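Local coordinates for 3-oxoacyl-[acyl-carrier-protein] synthase 2 (Rickettsia rickettsii, PDB 4JGA) that probably catalyses the condensation of a growing acyl chain with malonyl-acyl carrier protein in bacterial fatty acid synthesis, as a KAS II-type enzyme, at residues Ser159-Leu167 with Gly176-Ala184. Numbering follows the deposited sequence.
Sequences SLINLLSGL and GPNQTAVTA
In the N-terminal half of this thiolase-fold enzyme, the type I turn at Leu160-Leu163 and the first turn of helix 163-172 lie against the edge strand 178-179 and the chain that runs on from it, where Ser165 meets Gln179 and Ile161 meets Val182. Ser165 OG donates a hydrogen bond of 2.7 Å to Gln179 O. The angle at the carbonyl oxygen is 156°, and the donor is tilted 23° from the carbonyl plane. OG sits beside its own backbone N (chi1 -74°), which turns it to this oxygen. Gln179 CB points away from the helix, and its OE1 bonds to Ser285 of the second subunit.

Strand 178-179 runs parallel to strand 122-127 and ends the mixed sheet within this chain. Helix 163-172 covers one side of the strand, while Thr425 of the second subunit bonds to Asn178 O. Asn178 ND2 lies 3.5 Å from Ser165 CB. A water bridges the segments here. It accepts from Asn162 ND2 and from Asn178 ND2 (2.8 Å), and donates to Asn178 O (3.0 Å). Asn162 ND2 also bonds to Phe422 O of the second subunit.

Thr180 presents its methyl to Asn162, with Thr180 CG2 3.7 Å from both CA and CB of Asn162. Thr180 OG1 bonds to Val182 O of the second subunit. Further along, the branch methyls of Ile161 and Val182 meet end-on, CG2 to CG2 at 3.7 Å. Ile161 CD1 is 3.9 Å from Val182 CG2. Val182 also packs on Val182 of the second subunit.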
# COMPACT_ATOMS: atom_id res chain seq x y z
N SER A 159 -5.68 7.80 10.45
CA SER A 159 -5.01 6.53 10.57
C SER A 159 -4.73 5.85 9.21
O SER A 159 -3.97 4.87 9.16
CB SER A 159 -5.87 5.54 11.37
OG SER A 159 -6.12 6.00 12.69
N LEU A 160 -5.33 6.31 8.14
CA LEU A 160 -5.21 5.61 6.87
C LEU A 160 -3.95 5.97 6.11
O LEU A 160 -3.66 7.14 5.88
CB LEU A 160 -6.41 5.92 5.99
CG LEU A 160 -7.76 5.32 6.35
CD1 LEU A 160 -8.82 5.85 5.41
CD2 LEU A 160 -7.70 3.81 6.21
N ILE A 161 -3.20 4.95 5.70
CA ILE A 161 -1.95 5.18 4.93
C ILE A 161 -2.16 6.10 3.73
O ILE A 161 -1.34 6.98 3.44
CB ILE A 161 -1.24 3.85 4.56
CG1 ILE A 161 -0.68 3.24 5.84
CG2 ILE A 161 -0.10 4.09 3.57
CD1 ILE A 161 -0.07 1.86 5.72
N ASN A 162 -3.27 5.92 3.04
CA ASN A 162 -3.48 6.63 1.80
C ASN A 162 -3.91 8.09 1.97
O ASN A 162 -4.01 8.83 0.98
CB ASN A 162 -4.46 5.89 0.91
CG ASN A 162 -5.88 5.99 1.41
OD1 ASN A 162 -6.20 5.56 2.52
ND2 ASN A 162 -6.73 6.53 0.58
N LEU A 163 -4.11 8.52 3.21
CA LEU A 163 -4.46 9.92 3.42
C LEU A 163 -3.26 10.86 3.32
O LEU A 163 -3.42 12.10 3.30
CB LEU A 163 -5.27 10.09 4.71
CG LEU A 163 -6.79 10.18 4.52
CD1 LEU A 163 -7.14 11.50 3.87
CD2 LEU A 163 -7.34 9.05 3.68
N LEU A 164 -2.06 10.30 3.24
CA LEU A 164 -0.89 11.12 2.92
C LEU A 164 -0.99 11.56 1.47
O LEU A 164 -1.00 12.77 1.19
CB LEU A 164 0.39 10.39 3.21
CG LEU A 164 1.67 11.03 2.66
CD1 LEU A 164 1.88 12.49 3.06
CD2 LEU A 164 2.82 10.20 3.15
N SER A 165 -1.17 10.60 0.56
CA SER A 165 -1.48 10.92 -0.86
C SER A 165 -2.74 11.81 -0.94
O SER A 165 -2.76 12.79 -1.68
CB SER A 165 -1.70 9.64 -1.70
OG SER A 165 -0.47 8.98 -1.98
N GLY A 166 -3.77 11.48 -0.15
CA GLY A 166 -4.99 12.29 -0.14
C GLY A 166 -4.75 13.78 0.14
O GLY A 166 -5.22 14.64 -0.61
N LEU A 167 -4.04 14.08 1.22
CA LEU A 167 -3.83 15.46 1.63
C LEU A 167 -2.90 16.24 0.70
O LEU A 167 -3.15 17.42 0.48
CB LEU A 167 -3.34 15.56 3.08
CG LEU A 167 -4.43 15.31 4.14
CD1 LEU A 167 -3.82 15.50 5.52
CD2 LEU A 167 -5.58 16.26 3.97
N GLY A 176 -4.46 13.13 -10.81
CA GLY A 176 -4.07 11.86 -11.42
C GLY A 176 -4.17 10.69 -10.44
O GLY A 176 -4.84 10.80 -9.40
N PRO A 177 -3.54 9.54 -10.77
CA PRO A 177 -3.57 8.39 -9.88
C PRO A 177 -3.21 8.76 -8.44
O PRO A 177 -2.22 9.44 -8.22
CB PRO A 177 -2.54 7.43 -10.47
CG PRO A 177 -2.39 7.84 -11.88
CD PRO A 177 -2.69 9.31 -11.95
N ASN A 178 -4.04 8.31 -7.51
CA ASN A 178 -3.91 8.65 -6.10
C ASN A 178 -3.71 7.35 -5.34
O ASN A 178 -4.70 6.69 -4.98
CB ASN A 178 -5.17 9.35 -5.62
CG ASN A 178 -4.93 10.27 -4.44
OD1 ASN A 178 -4.73 11.48 -4.64
ND2 ASN A 178 -4.90 9.70 -3.19
N GLN A 179 -2.45 6.95 -5.19
CA GLN A 179 -2.11 5.58 -4.81
C GLN A 179 -0.98 5.57 -3.79
O GLN A 179 -0.49 6.63 -3.37
CB GLN A 179 -1.79 4.73 -6.07
CG GLN A 179 -2.97 4.63 -7.06
CD GLN A 179 -2.70 3.80 -8.32
OE1 GLN A 179 -3.20 4.10 -9.39
NE2 GLN A 179 -1.94 2.74 -8.18
N THR A 180 -0.61 4.37 -3.37
CA THR A 180 0.41 4.15 -2.34
C THR A 180 1.21 2.90 -2.69
O THR A 180 0.85 2.13 -3.60
CB THR A 180 -0.21 3.90 -0.93
OG1 THR A 180 -0.84 2.61 -0.84
CG2 THR A 180 -1.24 4.98 -0.57
N ALA A 181 2.29 2.71 -1.96
CA ALA A 181 2.99 1.42 -1.88
C ALA A 181 3.16 1.19 -0.38
O ALA A 181 3.38 2.15 0.37
CB ALA A 181 4.36 1.49 -2.55
N VAL A 182 3.01 -0.06 0.04
CA VAL A 182 3.13 -0.45 1.43
C VAL A 182 3.85 -1.79 1.44
O VAL A 182 3.26 -2.84 1.24
CB VAL A 182 1.75 -0.50 2.13
CG1 VAL A 182 1.89 -0.91 3.57
CG2 VAL A 182 1.06 0.89 2.08
N THR A 183 5.16 -1.74 1.68
CA THR A 183 5.98 -2.96 1.62
C THR A 183 7.02 -2.92 2.70
O THR A 183 8.23 -3.11 2.45
CB THR A 183 6.62 -3.11 0.22
OG1 THR A 183 7.33 -1.90 -0.11
CG2 THR A 183 5.60 -3.39 -0.84
N ALA A 184 6.55 -2.66 3.92
CA ALA A 184 7.38 -2.65 5.08
C ALA A 184 8.62 -1.77 4.87
O ALA A 184 8.51 -0.66 4.42
CB ALA A 184 7.73 -4.09 5.45
O HOH W 1 -5.12 7.17 -2.02